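Local coordinates for RNA-dependent RNA polymerase (Qualyub virus, PDB 6DX1), which carries a viral OTU cysteine protease domain with deubiquitinase activity, probably serving to remove ubiquitin from proteins of the infected host, at residues A[8-13]-A[129-134]; A[14-19]-A[107-112]; A[40-45]-A[101-106]. All coordinates share one frame; numbering follows the deposited sequence.

Contact 1. Residues A[8-13]-A[129-134]; sequences IVWEHV and GIRWGD
Trp10 and Arg131 meet face to face: the guanidinium lies flat on the indole, with the two planes only 11° apart and their centres 3.5 Å from each other. The positive group sits over the electron-rich five-membered ring, Arg131 CZ being 3.5 Å from its centroid, which makes this a cation-pi stack as well as a close fit of two flat surfaces. Further back along the chain, Arg131 CD stands over the six-membered ring, 3.8 Å from its centroid, as a CH-pi contact. A bend at chi3 (80°) turns the end of an otherwise extended arginine so that its plane can follow the indole. The layers continue outward: Ile8 CG2 packs on the other face of the indole and Gly133 O on the far face of the guanidinium, both offset toward the rim. At Gly129 a beta carbon would point at the indole and crowd Trp10 CH2; with none, Trp10 CZ3 comes to 3.6 Å from Gly129 O. Arginine suits the site because its face stacks while its N-H groups bond outward: NE to Ser18 OG and NH1 to the carbonyl of Gly135, which fix the rotation of the group. The stack thus spans strand 17-25, which lies between strands 11-14 and 125-132 in the sheet and pairs with both, and Trp10 also rests on Ala20 of that intervening strand.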
ATOM      1  N   ILE A   8       4.103   8.002  17.333  1.00 23.27           N
ATOM      2  CA  ILE A   8       4.594   8.143  15.965  1.00 19.54           C
ATOM      3  C   ILE A   8       4.485   9.600  15.563  1.00 19.65           C
ATOM      4  O   ILE A   8       3.421  10.213  15.716  1.00 21.02           O
ATOM      5  CB  ILE A   8       3.810   7.254  14.987  1.00 20.96           C
ATOM      6  CG1 ILE A   8       3.915   5.793  15.416  1.00 23.21           C
ATOM      7  CG2 ILE A   8       4.374   7.415  13.582  1.00 20.85           C
ATOM      8  CD1 ILE A   8       3.167   4.839  14.502  1.00 23.18           C
ATOM      9  N   VAL A   9       5.572  10.149  15.020  1.00 18.48           N
ATOM     10  CA  VAL A   9       5.588  11.523  14.529  1.00 18.08           C
ATOM     11  C   VAL A   9       5.475  11.428  13.014  1.00 19.32           C
ATOM     12  O   VAL A   9       6.477  11.349  12.301  1.00 22.43           O
ATOM     13  CB  VAL A   9       6.842  12.278  14.967  1.00 20.22           C
ATOM     14  CG1 VAL A   9       6.756  13.734  14.518  1.00 24.13           C
ATOM     15  CG2 VAL A   9       7.015  12.182  16.476  1.00 21.50           C
ATOM     16  N   TRP A  10       4.237  11.434  12.514  1.00 18.06           N
ATOM     17  CA  TRP A  10       4.006  11.434  11.075  1.00 18.92           C
ATOM     18  C   TRP A  10       4.268  12.826  10.522  1.00 20.93           C
ATOM     19  O   TRP A  10       3.741  13.815  11.042  1.00 24.13           O
ATOM     20  CB  TRP A  10       2.571  11.012  10.752  1.00 19.74           C
ATOM     21  CG  TRP A  10       2.236   9.593  11.080  1.00 20.29           C
ATOM     22  CD1 TRP A  10       1.454   9.152  12.111  1.00 21.01           C
ATOM     23  CD2 TRP A  10       2.658   8.422  10.368  1.00 18.43           C
ATOM     24  NE1 TRP A  10       1.364   7.780  12.086  1.00 23.29           N
ATOM     25  CE2 TRP A  10       2.088   7.309  11.023  1.00 20.61           C
ATOM     26  CE3 TRP A  10       3.454   8.208   9.237  1.00 19.32           C
ATOM     27  CZ2 TRP A  10       2.305   5.991  10.594  1.00 20.49           C
ATOM     28  CZ3 TRP A  10       3.673   6.906   8.812  1.00 19.63           C
ATOM     29  CH2 TRP A  10       3.087   5.811   9.490  1.00 18.73           C
ATOM     30  N   GLU A  11       5.067  12.898   9.466  1.00 18.64           N
ATOM     31  CA  GLU A  11       5.424  14.160   8.825  1.00 19.03           C
ATOM     32  C   GLU A  11       4.802  14.213   7.437  1.00 20.07           C
ATOM     33  O   GLU A  11       4.934  13.260   6.662  1.00 19.74           O
ATOM     34  CB  GLU A  11       6.942  14.297   8.736  1.00 24.19           C
ATOM     35  CG  GLU A  11       7.391  15.519   7.965  1.00 29.29           C
ATOM     36  CD  GLU A  11       8.856  15.821   8.176  1.00 34.01           C
ATOM     37  OE1 GLU A  11       9.184  16.513   9.167  1.00 40.79           O
ATOM     38  OE2 GLU A  11       9.673  15.357   7.357  1.00 42.17           O
ATOM     39  N   HIS A  12       4.133  15.325   7.124  1.00 19.68           N
ATOM     40  CA  HIS A  12       3.528  15.486   5.805  1.00 20.71           C
ATOM     41  C   HIS A  12       4.535  15.263   4.683  1.00 20.98           C
ATOM     42  O   HIS A  12       5.663  15.777   4.713  1.00 19.03           O
ATOM     43  CB  HIS A  12       2.916  16.886   5.665  1.00 23.01           C
ATOM     44  CG  HIS A  12       2.251  17.116   4.348  1.00 21.73           C
ATOM     45  ND1 HIS A  12       1.055  16.521   4.005  1.00 20.85           N
ATOM     46  CD2 HIS A  12       2.622  17.860   3.278  1.00 24.43           C
ATOM     47  CE1 HIS A  12       0.714  16.899   2.784  1.00 20.56           C
ATOM     48  NE2 HIS A  12       1.649  17.713   2.322  1.00 22.45           N
ATOM     49  N   VAL A  13       4.101  14.518   3.663  1.00 18.86           N
ATOM     50  CA  VAL A  13       4.861  14.348   2.422  1.00 18.67           C
ATOM     51  C   VAL A  13       4.185  15.076   1.264  1.00 21.91           C
ATOM     52  O   VAL A  13       4.777  15.972   0.653  1.00 22.70           O
ATOM     53  CB  VAL A  13       5.069  12.848   2.094  1.00 20.96           C
ATOM     54  CG1 VAL A  13       5.680  12.673   0.705  1.00 25.22           C
ATOM     55  CG2 VAL A  13       5.958  12.196   3.138  1.00 21.53           C
ATOM     56  N   GLY A 129       7.811   4.112   8.413  1.00 19.11           N
ATOM     57  CA  GLY A 129       6.493   3.939   7.835  1.00 17.85           C
ATOM     58  C   GLY A 129       6.189   5.056   6.858  1.00 19.09           C
ATOM     59  O   GLY A 129       6.666   6.182   6.999  1.00 19.80           O
ATOM     60  N   ILE A 130       5.413   4.718   5.832  1.00 16.03           N
ATOM     61  CA  ILE A 130       4.822   5.726   4.960  1.00 17.48           C
ATOM     62  C   ILE A 130       3.345   5.389   4.848  1.00 19.36           C
ATOM     63  O   ILE A 130       2.971   4.214   4.767  1.00 17.99           O
ATOM     64  CB  ILE A 130       5.516   5.801   3.580  1.00 21.33           C
ATOM     65  CG1 ILE A 130       4.876   6.878   2.707  1.00 18.49           C
ATOM     66  CG2 ILE A 130       5.500   4.479   2.880  1.00 24.17           C
ATOM     67  CD1 ILE A 130       5.872   7.504   1.729  1.00 24.84           C
ATOM     68  N   ARG A 131       2.503   6.411   4.906  1.00 17.43           N
ATOM     69  CA  ARG A 131       1.087   6.209   5.165  1.00 17.83           C
ATOM     70  C   ARG A 131       0.265   7.059   4.213  1.00 20.10           C
ATOM     71  O   ARG A 131       0.622   8.209   3.943  1.00 19.35           O
ATOM     72  CB  ARG A 131       0.789   6.576   6.628  1.00 20.38           C
ATOM     73  CG  ARG A 131      -0.650   6.788   7.014  1.00 24.88           C
ATOM     74  CD  ARG A 131      -0.690   7.216   8.494  1.00 22.85           C
ATOM     75  NE  ARG A 131      -0.391   8.637   8.696  1.00 20.81           N
ATOM     76  CZ  ARG A 131      -0.987   9.377   9.624  1.00 23.16           C
ATOM     77  NH1 ARG A 131      -1.889   8.817  10.424  1.00 24.20           N
ATOM     78  NH2 ARG A 131      -0.693  10.667   9.755  1.00 23.80           N
ATOM     79  N   TRP A 132      -0.828   6.489   3.697  1.00 16.59           N
ATOM     80  CA  TRP A 132      -1.833   7.234   2.936  1.00 17.64           C
ATOM     81  C   TRP A 132      -3.130   7.191   3.729  1.00 20.27           C
ATOM     82  O   TRP A 132      -3.681   6.107   3.950  1.00 19.88           O
ATOM     83  CB  TRP A 132      -2.039   6.649   1.530  1.00 18.95           C
ATOM     84  CG  TRP A 132      -0.857   6.852   0.654  1.00 17.80           C
ATOM     85  CD1 TRP A 132      -0.702   7.822  -0.288  1.00 16.64           C
ATOM     86  CD2 TRP A 132       0.358   6.087   0.650  1.00 17.72           C
ATOM     87  NE1 TRP A 132       0.527   7.712  -0.883  1.00 18.71           N
ATOM     88  CE2 TRP A 132       1.201   6.657  -0.328  1.00 18.65           C
ATOM     89  CE3 TRP A 132       0.809   4.969   1.369  1.00 17.47           C
ATOM     90  CZ2 TRP A 132       2.470   6.156  -0.606  1.00 19.21           C
ATOM     91  CZ3 TRP A 132       2.076   4.469   1.095  1.00 17.80           C
ATOM     92  CH2 TRP A 132       2.894   5.069   0.117  1.00 18.29           C
ATOM     93  N   GLY A 133      -3.608   8.355   4.158  1.00 17.85           N
ATOM     94  CA  GLY A 133      -4.744   8.460   5.056  1.00 19.41           C
ATOM     95  C   GLY A 133      -4.319   8.833   6.469  1.00 23.23           C
ATOM     96  O   GLY A 133      -3.137   8.894   6.805  1.00 22.59           O
ATOM     97  N   ASP A 134      -5.326   9.052   7.323  1.00 23.53           N
ATOM     98  CA  ASP A 134      -5.118   9.623   8.653  1.00 29.78           C
ATOM     99  C   ASP A 134      -5.281   8.624   9.795  1.00 27.86           C
ATOM    100  O   ASP A 134      -5.245   9.029  10.963  1.00 27.18           O
ATOM    101  CB  ASP A 134      -6.082  10.793   8.883  1.00 31.47           C
ATOM    102  CG  ASP A 134      -5.765  11.991   8.017  1.00 42.52           C
ATOM    103  OD1 ASP A 134      -6.547  12.274   7.088  1.00 49.49           O
ATOM    104  OD2 ASP A 134      -4.730  12.648   8.262  1.00 46.97           O
TER

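Contact 2. Residues A[14-19]-A[107-112]; sequences FDNCSQ and LSKLLK
Lys109 NZ is gripped from several sides. Asp15 OD2 forms an unusually short salt bridge with it, 2.5 Å, Glu105 OE1 of the same helix forms another, and the carbonyl oxygen of Glu74 accepts a hydrogen bond. A water joins them, accepting from Lys109 NZ at 3.1 Å and donating to Asp15 OD1 at 2.9 Å, so both carboxylate oxygens are tied to the ammonium, one directly and one through solvent. The ammonium meets OD2 on its syn side, 22° out of the carboxylate plane. Lysine fits here because its chain, extended beyond CG, carries the charge from the helix across to the turn, while two carboxylates nearby would probably favour its protonated form. Beside this bridge, Asn16 ND2 donates to Ser108 OG at 3.0 Å, with the hydroxyl lying in the amide plane and an N-H...O angle of 153°. Ser108 OG also bonds to the carbonyl of Glu105 one turn earlier, a link that a small hydroxyl close to the helix backbone can make while still receiving the amide. Asp15 and Asn16 are the middle residues of a type II' turn running from Phe14 to Cys17. That hairpin turn, between strands 11-14 and 17-25, is thereby pinned to the last turns of helix 101-111, with Pro76 of helix 76-79 against Asp15 and Lys109, and Trp132 of strand 125-132 against Asn16 and Ser108.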
ATOM      1  N   PHE A  14       2.945  14.717   0.951  1.00 20.10           N
ATOM      2  CA  PHE A  14       2.237  15.162  -0.242  1.00 19.98           C
ATOM      3  C   PHE A  14       0.783  14.719  -0.144  1.00 22.37           C
ATOM      4  O   PHE A  14       0.531  13.538   0.087  1.00 20.91           O
ATOM      5  CB  PHE A  14       2.882  14.567  -1.495  1.00 21.02           C
ATOM      6  CG  PHE A  14       2.217  14.987  -2.781  1.00 23.24           C
ATOM      7  CD1 PHE A  14       1.202  14.225  -3.337  1.00 23.93           C
ATOM      8  CD2 PHE A  14       2.620  16.138  -3.439  1.00 23.96           C
ATOM      9  CE1 PHE A  14       0.590  14.606  -4.517  1.00 24.80           C
ATOM     10  CE2 PHE A  14       2.010  16.523  -4.624  1.00 25.63           C
ATOM     11  CZ  PHE A  14       0.991  15.751  -5.165  1.00 24.05           C
ATOM     12  N   ASP A  15      -0.171  15.640  -0.315  1.00 20.10           N
ATOM     13  CA  ASP A  15      -1.594  15.308  -0.280  1.00 21.66           C
ATOM     14  C   ASP A  15      -1.914  14.477   0.963  1.00 21.78           C
ATOM     15  O   ASP A  15      -1.669  14.936   2.084  1.00 21.68           O
ATOM     16  CB  ASP A  15      -1.994  14.597  -1.573  1.00 20.48           C
ATOM     17  CG  ASP A  15      -3.505  14.413  -1.711  1.00 28.44           C
ATOM     18  OD1 ASP A  15      -4.259  15.405  -1.636  1.00 30.99           O
ATOM     19  OD2 ASP A  15      -3.935  13.258  -1.898  1.00 30.85           O
ATOM     20  N   ASN A  16      -2.438  13.257   0.804  1.00 21.11           N
ATOM     21  CA  ASN A  16      -2.803  12.476   1.983  1.00 18.92           C
ATOM     22  C   ASN A  16      -1.688  11.543   2.450  1.00 19.77           C
ATOM     23  O   ASN A  16      -1.943  10.666   3.281  1.00 18.82           O
ATOM     24  CB  ASN A  16      -4.112  11.697   1.742  1.00 21.25           C
ATOM     25  CG  ASN A  16      -3.932  10.436   0.890  1.00 20.31           C
ATOM     26  OD1 ASN A  16      -3.008  10.324   0.088  1.00 19.88           O
ATOM     27  ND2 ASN A  16      -4.854   9.482   1.062  1.00 19.87           N
ATOM     28  N   CYS A  17      -0.456  11.758   1.995  1.00 17.71           N
ATOM     29  CA  CYS A  17       0.677  10.894   2.315  1.00 17.18           C
ATOM     30  C   CYS A  17       1.546  11.536   3.389  1.00 20.76           C
ATOM     31  O   CYS A  17       1.870  12.725   3.300  1.00 19.89           O
ATOM     32  CB  CYS A  17       1.513  10.624   1.061  1.00 18.60           C
ATOM     33  SG  CYS A  17       2.978   9.623   1.358  1.00 20.02           S
ATOM     34  N   SER A  18       1.905  10.757   4.403  1.00 17.65           N
ATOM     35  CA  SER A  18       2.842  11.185   5.441  1.00 17.61           C
ATOM     36  C   SER A  18       3.835  10.057   5.721  1.00 21.23           C
ATOM     37  O   SER A  18       3.639   8.912   5.294  1.00 19.59           O
ATOM     38  CB  SER A  18       2.102  11.608   6.720  1.00 18.80           C
ATOM     39  OG  SER A  18       1.242  10.566   7.201  1.00 19.33           O
ATOM     40  N   GLN A  19       4.911  10.375   6.448  1.00 17.04           N
ATOM     41  CA  GLN A  19       5.974   9.392   6.678  1.00 18.02           C
ATOM     42  C   GLN A  19       6.575   9.579   8.066  1.00 20.50           C
ATOM     43  O   GLN A  19       6.480  10.654   8.660  1.00 18.46           O
ATOM     44  CB  GLN A  19       7.077   9.497   5.616  1.00 20.32           C
ATOM     45  CG  GLN A  19       7.913  10.765   5.729  1.00 23.95           C
ATOM     46  CD  GLN A  19       8.895  10.918   4.579  1.00 30.67           C
ATOM     47  OE1 GLN A  19       9.004  10.041   3.726  1.00 33.00           O
ATOM     48  NE2 GLN A  19       9.607  12.037   4.553  1.00 34.03           N
ATOM     49  N   LEU A 107      -6.070   3.312  -3.606  1.00 17.37           N
ATOM     50  CA  LEU A 107      -6.871   2.438  -2.754  1.00 17.83           C
ATOM     51  C   LEU A 107      -7.309   3.138  -1.470  1.00 17.92           C
ATOM     52  O   LEU A 107      -8.420   2.898  -0.981  1.00 17.64           O
ATOM     53  CB  LEU A 107      -6.094   1.159  -2.438  1.00 16.59           C
ATOM     54  CG  LEU A 107      -5.990   0.261  -3.669  1.00 18.98           C
ATOM     55  CD1 LEU A 107      -4.838  -0.714  -3.506  1.00 20.78           C
ATOM     56  CD2 LEU A 107      -7.305  -0.474  -3.885  1.00 20.08           C
ATOM     57  N   SER A 108      -6.453   3.993  -0.894  1.00 18.16           N
ATOM     58  CA  SER A 108      -6.872   4.719   0.308  1.00 17.77           C
ATOM     59  C   SER A 108      -8.119   5.553   0.041  1.00 20.36           C
ATOM     60  O   SER A 108      -8.994   5.676   0.917  1.00 19.29           O
ATOM     61  CB  SER A 108      -5.720   5.597   0.824  1.00 19.04           C
ATOM     62  OG  SER A 108      -5.493   6.707  -0.028  1.00 20.01           O
ATOM     63  N   LYS A 109      -8.236   6.099  -1.168  1.00 17.97           N
ATOM     64  CA  LYS A 109      -9.349   6.972  -1.515  1.00 20.55           C
ATOM     65  C   LYS A 109     -10.561   6.204  -2.022  1.00 22.94           C
ATOM     66  O   LYS A 109     -11.699   6.624  -1.776  1.00 23.80           O
ATOM     67  CB  LYS A 109      -8.880   8.012  -2.542  1.00 20.62           C
ATOM     68  CG  LYS A 109      -7.820   8.944  -1.938  1.00 20.76           C
ATOM     69  CD  LYS A 109      -7.163   9.880  -2.947  1.00 21.45           C
ATOM     70  CE  LYS A 109      -6.288  10.906  -2.219  1.00 23.24           C
ATOM     71  NZ  LYS A 109      -5.549  11.797  -3.181  1.00 24.53           N
ATOM     72  N   LEU A 110     -10.343   5.075  -2.701  1.00 18.36           N
ATOM     73  CA  LEU A 110     -11.452   4.226  -3.124  1.00 18.54           C
ATOM     74  C   LEU A 110     -12.089   3.521  -1.932  1.00 19.22           C
ATOM     75  O   LEU A 110     -13.318   3.527  -1.771  1.00 19.82           O
ATOM     76  CB  LEU A 110     -10.958   3.195  -4.146  1.00 18.02           C
ATOM     77  CG  LEU A 110     -11.912   2.027  -4.437  1.00 20.09           C
ATOM     78  CD1 LEU A 110     -13.152   2.479  -5.171  1.00 20.46           C
ATOM     79  CD2 LEU A 110     -11.200   0.940  -5.237  1.00 22.19           C
ATOM     80  N   LEU A 111     -11.270   2.898  -1.092  1.00 17.70           N
ATOM     81  CA  LEU A 111     -11.773   2.099   0.016  1.00 17.96           C
ATOM     82  C   LEU A 111     -12.071   2.923   1.258  1.00 19.18           C
ATOM     83  O   LEU A 111     -12.695   2.401   2.186  1.00 19.89           O
ATOM     84  CB  LEU A 111     -10.765   0.996   0.368  1.00 18.64           C
ATOM     85  CG  LEU A 111     -10.429   0.055  -0.795  1.00 21.74           C
ATOM     86  CD1 LEU A 111      -9.247  -0.817  -0.425  1.00 20.66           C
ATOM     87  CD2 LEU A 111     -11.642  -0.810  -1.156  1.00 27.55           C
ATOM     88  N   LYS A 112     -11.631   4.186   1.293  1.00 20.99           N
ATOM     89  CA  LYS A 112     -11.839   5.074   2.437  1.00 20.39           C
ATOM     90  C   LYS A 112     -11.217   4.493   3.704  1.00 22.28           C
ATOM     91  O   LYS A 112     -11.829   4.447   4.775  1.00 23.38           O
ATOM     92  CB  LYS A 112     -13.329   5.379   2.628  1.00 21.23           C
ATOM     93  CG  LYS A 112     -13.979   6.000   1.400  1.00 25.11           C
ATOM     94  CD  LYS A 112     -13.408   7.385   1.112  1.00 28.72           C
ATOM     95  CE  LYS A 112     -14.308   8.179   0.176  1.00 36.11           C
ATOM     96  NZ  LYS A 112     -13.915   8.084  -1.248  1.00 37.05           N
TER
HETATM   97  O   HOH W   1      -6.724  14.626  -3.048  1.00 34.30           O

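Contact 3. Residues A[40-45]-A[101-106]; sequences NCFFRA and SVEAEI
This is a buried helix-to-helix contact near the centre of the domain, where the start of helix 41-51 packs against the first turns of helix 101-111. The short segments run at 28° to each other, with axes 11.0 Å apart at their closest, a separation bridged by large side chains. Phe42 points at the partner helix, its CG anti to the backbone N (chi1 170°), and its outer ring atoms press on the base of Glu103: CE2 comes to 3.4 Å from Glu103 CB. Phe42 CZ reaches 3.8 Å from the backbone N of Ala104, whose small side chain suits a helix face packed close to Val115 and Phe117 of strand 114-120. Phe43 takes the next part of the same glutamate, its CE1 lying 3.6 Å from Glu103 CG. The two phenylalanines support each other, with the edge of Phe42 directed at a face of Phe43. Helix 41-51 begins with Cys41, which follows Asp-Gly-Asn and is probably the nucleophile, as in OTU proteases. Glu103 has a divided role: a bend at chi2 (79°) lays its methylenes against the rings and carries the carboxylate past Phe43, Glu103 CD 3.8 Å from Phe43 CZ, to hydrogen bonds, OE2 with the hydroxyls of Tyr97 and Tyr88 and OE1 with Gly100 N. A buried acid is affordable here: its carbons share the apolar contact and neighbouring parts of the chain satisfy its oxygens.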
ATOM      1  N   ASN A  40       3.667  -8.736  -8.877  1.00 20.41           N
ATOM      2  CA  ASN A  40       2.310  -8.387  -8.490  1.00 20.69           C
ATOM      3  C   ASN A  40       2.129  -8.363  -6.983  1.00 17.71           C
ATOM      4  O   ASN A  40       0.995  -8.252  -6.510  1.00 19.37           O
ATOM      5  CB  ASN A  40       1.320  -9.366  -9.127  1.00 20.66           C
ATOM      6  CG  ASN A  40       1.270  -9.224 -10.634  1.00 25.22           C
ATOM      7  OD1 ASN A  40       1.004  -8.141 -11.140  1.00 29.57           O
ATOM      8  ND2 ASN A  40       1.547 -10.305 -11.352  1.00 31.17           N
ATOM      9  N   CYS A  41       3.223  -8.441  -6.221  1.00 17.91           N
ATOM     10  CA  CYS A  41       3.122  -8.660  -4.778  1.00 18.07           C
ATOM     11  C   CYS A  41       2.303  -7.576  -4.063  1.00 17.25           C
ATOM     12  O   CYS A  41       1.597  -7.885  -3.096  1.00 17.23           O
ATOM     13  CB  CYS A  41       4.523  -8.760  -4.171  1.00 18.18           C
ATOM     14  SG  CYS A  41       5.565  -7.332  -4.524  1.00 19.74           S
ATOM     15  N   PHE A  42       2.404  -6.307  -4.488  1.00 17.42           N
ATOM     16  CA  PHE A  42       1.580  -5.269  -3.859  1.00 16.57           C
ATOM     17  C   PHE A  42       0.095  -5.617  -3.963  1.00 16.45           C
ATOM     18  O   PHE A  42      -0.641  -5.616  -2.965  1.00 15.85           O
ATOM     19  CB  PHE A  42       1.838  -3.893  -4.499  1.00 16.97           C
ATOM     20  CG  PHE A  42       0.845  -2.847  -4.054  1.00 17.39           C
ATOM     21  CD1 PHE A  42       1.083  -2.094  -2.914  1.00 20.34           C
ATOM     22  CD2 PHE A  42      -0.345  -2.665  -4.732  1.00 16.45           C
ATOM     23  CE1 PHE A  42       0.156  -1.159  -2.471  1.00 20.73           C
ATOM     24  CE2 PHE A  42      -1.287  -1.746  -4.284  1.00 18.44           C
ATOM     25  CZ  PHE A  42      -1.034  -0.985  -3.153  1.00 18.85           C
ATOM     26  N   PHE A  43      -0.353  -5.945  -5.175  1.00 17.48           N
ATOM     27  CA  PHE A  43      -1.752  -6.290  -5.396  1.00 17.33           C
ATOM     28  C   PHE A  43      -2.127  -7.598  -4.711  1.00 16.64           C
ATOM     29  O   PHE A  43      -3.288  -7.777  -4.308  1.00 17.18           O
ATOM     30  CB  PHE A  43      -2.007  -6.374  -6.902  1.00 17.72           C
ATOM     31  CG  PHE A  43      -1.750  -5.077  -7.619  1.00 17.47           C
ATOM     32  CD1 PHE A  43      -2.628  -4.009  -7.463  1.00 18.77           C
ATOM     33  CD2 PHE A  43      -0.633  -4.920  -8.433  1.00 18.56           C
ATOM     34  CE1 PHE A  43      -2.405  -2.809  -8.120  1.00 20.14           C
ATOM     35  CE2 PHE A  43      -0.397  -3.721  -9.093  1.00 21.34           C
ATOM     36  CZ  PHE A  43      -1.285  -2.659  -8.937  1.00 20.43           C
ATOM     37  N   ARG A  44      -1.173  -8.527  -4.598  1.00 15.74           N
ATOM     38  CA  ARG A  44      -1.423  -9.770  -3.879  1.00 15.25           C
ATOM     39  C   ARG A  44      -1.670  -9.508  -2.399  1.00 16.34           C
ATOM     40  O   ARG A  44      -2.532 -10.147  -1.780  1.00 16.95           O
ATOM     41  CB  ARG A  44      -0.233 -10.719  -4.044  1.00 17.30           C
ATOM     42  CG  ARG A  44      -0.084 -11.270  -5.442  1.00 18.20           C
ATOM     43  CD  ARG A  44       1.214 -12.054  -5.590  1.00 19.03           C
ATOM     44  NE  ARG A  44       1.270 -12.574  -6.952  1.00 20.00           N
ATOM     45  CZ  ARG A  44       0.553 -13.613  -7.364  1.00 19.71           C
ATOM     46  NH1 ARG A  44      -0.227 -14.273  -6.504  1.00 18.68           N
ATOM     47  NH2 ARG A  44       0.629 -14.007  -8.624  1.00 20.78           N
ATOM     48  N   ALA A  45      -0.915  -8.577  -1.814  1.00 15.69           N
ATOM     49  CA  ALA A  45      -1.094  -8.255  -0.406  1.00 16.69           C
ATOM     50  C   ALA A  45      -2.453  -7.612  -0.174  1.00 18.00           C
ATOM     51  O   ALA A  45      -3.158  -7.964   0.777  1.00 17.30           O
ATOM     52  CB  ALA A  45       0.040  -7.335   0.068  1.00 16.14           C
ATOM     53  N   SER A 101       3.257   3.021  -4.408  1.00 21.79           N
ATOM     54  CA  SER A 101       2.715   4.272  -3.876  1.00 20.51           C
ATOM     55  C   SER A 101       1.566   4.813  -4.715  1.00 20.51           C
ATOM     56  O   SER A 101       0.626   5.411  -4.175  1.00 22.59           O
ATOM     57  CB  SER A 101       3.829   5.315  -3.783  1.00 29.39           C
ATOM     58  OG  SER A 101       4.858   4.841  -2.929  1.00 36.51           O
ATOM     59  N   VAL A 102       1.634   4.655  -6.041  1.00 20.01           N
ATOM     60  CA  VAL A 102       0.532   5.114  -6.887  1.00 20.55           C
ATOM     61  C   VAL A 102      -0.779   4.451  -6.466  1.00 19.97           C
ATOM     62  O   VAL A 102      -1.805   5.115  -6.270  1.00 20.57           O
ATOM     63  CB  VAL A 102       0.855   4.848  -8.371  1.00 21.67           C
ATOM     64  CG1 VAL A 102      -0.370   5.051  -9.238  1.00 22.56           C
ATOM     65  CG2 VAL A 102       1.985   5.765  -8.829  1.00 27.08           C
ATOM     66  N   GLU A 103      -0.759   3.131  -6.307  1.00 16.81           N
ATOM     67  CA  GLU A 103      -1.967   2.402  -5.957  1.00 18.59           C
ATOM     68  C   GLU A 103      -2.335   2.551  -4.485  1.00 17.66           C
ATOM     69  O   GLU A 103      -3.516   2.436  -4.133  1.00 18.87           O
ATOM     70  CB  GLU A 103      -1.779   0.933  -6.320  1.00 19.17           C
ATOM     71  CG  GLU A 103      -1.832   0.685  -7.827  1.00 19.63           C
ATOM     72  CD  GLU A 103      -0.539   1.045  -8.562  1.00 21.84           C
ATOM     73  OE1 GLU A 103       0.557   1.040  -7.958  1.00 20.00           O
ATOM     74  OE2 GLU A 103      -0.621   1.326  -9.774  1.00 22.78           O
ATOM     75  N   ALA A 104      -1.348   2.787  -3.612  1.00 16.88           N
ATOM     76  CA  ALA A 104      -1.672   3.063  -2.217  1.00 17.68           C
ATOM     77  C   ALA A 104      -2.539   4.311  -2.108  1.00 16.90           C
ATOM     78  O   ALA A 104      -3.533   4.318  -1.367  1.00 17.22           O
ATOM     79  CB  ALA A 104      -0.395   3.201  -1.384  1.00 19.19           C
ATOM     80  N   GLU A 105      -2.203   5.362  -2.870  1.00 17.69           N
ATOM     81  CA  GLU A 105      -3.063   6.544  -2.910  1.00 17.43           C
ATOM     82  C   GLU A 105      -4.448   6.190  -3.432  1.00 19.95           C
ATOM     83  O   GLU A 105      -5.465   6.552  -2.823  1.00 18.60           O
ATOM     84  CB  GLU A 105      -2.443   7.643  -3.785  1.00 18.46           C
ATOM     85  CG  GLU A 105      -3.370   8.872  -3.897  1.00 17.55           C
ATOM     86  CD  GLU A 105      -2.925   9.878  -4.951  1.00 24.27           C
ATOM     87  OE1 GLU A 105      -3.462  11.004  -4.953  1.00 25.33           O
ATOM     88  OE2 GLU A 105      -2.032   9.560  -5.750  1.00 24.71           O
ATOM     89  N   ILE A 106      -4.508   5.477  -4.565  1.00 16.95           N
ATOM     90  CA  ILE A 106      -5.796   5.151  -5.178  1.00 16.94           C
ATOM     91  C   ILE A 106      -6.653   4.345  -4.215  1.00 17.94           C
ATOM     92  O   ILE A 106      -7.842   4.624  -4.024  1.00 17.51           O
ATOM     93  CB  ILE A 106      -5.590   4.385  -6.497  1.00 18.69           C
ATOM     94  CG1 ILE A 106      -4.956   5.280  -7.564  1.00 20.48           C
ATOM     95  CG2 ILE A 106      -6.922   3.823  -6.996  1.00 19.05           C
ATOM     96  CD1 ILE A 106      -4.515   4.509  -8.810  1.00 21.94           C
TER

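The contacts lie progressively nearer the centre of the chain; contacts 1 and 2 are both partly buried, and only contact 3 is buried throughout. The chemistry follows: a charged group stacked on an aromatic near the sheet edge, a salt bridge with water where turn meets helix, then mostly carbon packing between helices. Contacts 2 and 3 share helix 101-111, and contacts 1 and 2 share the sheet, where Ser18 O and Arg131 N probably hydrogen bond. Trp132 joins the strand of contact 1 to the other two, its ring packing on Ala104 CB and near Asn16 OD1. Along the chain, contact 3 nests inside contact 2, and contact 2 inside contact 1.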